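Side-chain contact in putative TRAP PERIPLASMIC SOLUTE BINDING PROTEIN (Haemophilus influenzae, PDB 4PBQ), which probably captures sugar acids in the periplasm for uptake by a TRAP transporter, and holds l-gulonate in its pocket: residues A[241-246]-A[253-258]. Residues are numbered along the deposited sequence; the frame is centred on the assembly and turned at random.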
# COMPACT_ATOMS: atom_id res chain seq x y z
N LYS A 241 5.39 -5.19 21.28
CA LYS A 241 5.05 -5.91 22.50
C LYS A 241 5.18 -7.41 22.31
O LYS A 241 5.67 -8.10 23.20
CB LYS A 241 3.66 -5.55 22.98
CG LYS A 241 3.52 -4.12 23.49
CD LYS A 241 2.06 -3.80 23.85
CE LYS A 241 1.95 -2.71 24.92
NZ LYS A 241 2.69 -1.47 24.57
N THR A 242 4.75 -7.89 21.14
CA THR A 242 4.95 -9.29 20.77
C THR A 242 6.42 -9.62 20.51
O THR A 242 6.96 -10.63 21.02
CB THR A 242 4.11 -9.62 19.54
OG1 THR A 242 2.72 -9.59 19.91
CG2 THR A 242 4.47 -10.97 18.97
N TRP A 243 7.08 -8.77 19.74
CA TRP A 243 8.47 -8.98 19.37
C TRP A 243 9.38 -9.08 20.60
O TRP A 243 10.28 -9.91 20.64
CB TRP A 243 8.92 -7.83 18.47
CG TRP A 243 10.18 -8.02 17.68
CD1 TRP A 243 11.30 -7.22 17.73
CD2 TRP A 243 10.46 -9.02 16.67
NE1 TRP A 243 12.24 -7.66 16.85
CE2 TRP A 243 11.76 -8.75 16.17
CE3 TRP A 243 9.75 -10.10 16.14
CZ2 TRP A 243 12.37 -9.55 15.21
CZ3 TRP A 243 10.33 -10.87 15.16
CH2 TRP A 243 11.63 -10.60 14.70
N ASN A 244 9.13 -8.26 21.62
CA ASN A 244 9.98 -8.25 22.80
C ASN A 244 9.79 -9.45 23.72
O ASN A 244 10.48 -9.56 24.73
CB ASN A 244 9.79 -6.94 23.57
CG ASN A 244 10.40 -5.74 22.87
OD1 ASN A 244 11.26 -5.88 21.99
ND2 ASN A 244 9.95 -4.55 23.26
N LYS A 245 8.87 -10.34 23.37
CA LYS A 245 8.68 -11.59 24.09
C LYS A 245 9.35 -12.76 23.36
O LYS A 245 9.38 -13.89 23.87
CB LYS A 245 7.18 -11.88 24.21
CG LYS A 245 6.40 -10.88 25.08
CD LYS A 245 4.88 -11.19 24.97
CE LYS A 245 4.03 -10.15 25.63
NZ LYS A 245 4.25 -10.08 27.10
N ILE A 246 9.92 -12.46 22.20
CA ILE A 246 10.50 -13.47 21.34
C ILE A 246 12.01 -13.38 21.44
O ILE A 246 12.60 -12.36 21.12
CB ILE A 246 10.06 -13.28 19.89
CG1 ILE A 246 8.54 -13.40 19.77
CG2 ILE A 246 10.73 -14.28 18.97
CD1 ILE A 246 8.02 -13.15 18.38
N ILE A 253 14.47 -16.68 12.99
CA ILE A 253 13.58 -17.50 12.18
C ILE A 253 12.44 -16.65 11.58
O ILE A 253 12.10 -16.81 10.42
CB ILE A 253 13.02 -18.68 12.97
CG1 ILE A 253 14.19 -19.60 13.37
CG2 ILE A 253 12.01 -19.45 12.14
CD1 ILE A 253 13.80 -20.72 14.29
N PHE A 254 11.88 -15.74 12.37
CA PHE A 254 10.87 -14.80 11.86
C PHE A 254 11.47 -13.96 10.74
O PHE A 254 10.81 -13.69 9.76
CB PHE A 254 10.36 -13.85 12.95
CG PHE A 254 9.25 -14.42 13.79
CD1 PHE A 254 9.48 -15.48 14.65
CD2 PHE A 254 7.96 -13.88 13.71
CE1 PHE A 254 8.45 -16.02 15.42
CE2 PHE A 254 6.93 -14.38 14.47
CZ PHE A 254 7.17 -15.47 15.34
N GLU A 255 12.72 -13.53 10.91
CA GLU A 255 13.38 -12.70 9.89
C GLU A 255 13.65 -13.48 8.60
O GLU A 255 13.50 -12.94 7.50
CB GLU A 255 14.66 -12.08 10.45
CG GLU A 255 14.36 -11.02 11.50
CD GLU A 255 15.50 -10.82 12.52
OE1 GLU A 255 16.52 -11.54 12.49
OE2 GLU A 255 15.36 -9.94 13.39
N LYS A 256 14.05 -14.74 8.73
CA LYS A 256 14.21 -15.64 7.58
C LYS A 256 12.89 -15.76 6.83
O LYS A 256 12.83 -15.69 5.61
CB LYS A 256 14.67 -17.03 8.06
CG LYS A 256 14.79 -18.09 6.95
CD LYS A 256 15.16 -19.50 7.52
CE LYS A 256 15.26 -20.55 6.43
NZ LYS A 256 15.76 -21.86 6.96
N ALA A 257 11.82 -15.96 7.58
CA ALA A 257 10.51 -16.11 6.98
C ALA A 257 10.07 -14.81 6.28
O ALA A 257 9.45 -14.83 5.22
CB ALA A 257 9.52 -16.54 8.03
N ALA A 258 10.40 -13.68 6.88
CA ALA A 258 9.99 -12.38 6.32
C ALA A 258 10.76 -12.12 5.03
O ALA A 258 10.21 -11.59 4.08
CB ALA A 258 10.24 -11.26 7.32
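The turn linking the short helix 240-243 to the long helix 248-281, in the TRAP solute-binding fold, brings Trp243 against Phe254; the centre of the contact lies about 22 Å from the centre of the chain. The chain reverses through a type I beta turn from Trp243 to Ile246, closed by Ile246 N donating to Trp243 O at 3.0 Å; Gln251 NE2 also bonds this carbonyl oxygen. The two aromatic side chains, reaching out from their helices in opposite directions, form an offset edge-to-face pair: the six-membered ring of Trp243 turns its edge toward the face of Phe254, with centroids 6.0 Å apart and planes at 77°. With Trp243 CG anti to the backbone N (chi1 -164°), the indole extends across to the second helix, and its CZ3 lies 3.7 Å from Phe254 CB, which sits at the indole edge. Ile246 crosses Phe254 at about a right angle and sets its CD1 over one face of the phenyl ring, a CH-pi contact 4.2 Å from the centroid, displaced toward the rim at CZ. Ile238 of strand 231-239 touches both Trp243 and Phe254, and Tyr59 makes another edge-to-face pair with Phe254, tying the corner to the large mixed sheet. At the partly exposed margin, Glu255 runs across the indole at nearly a right angle, its carboxylate plane turned 49° from the ring. Its OE2 meets the indole edge close to the ring plane, 3.5 Å from Trp243 CZ2.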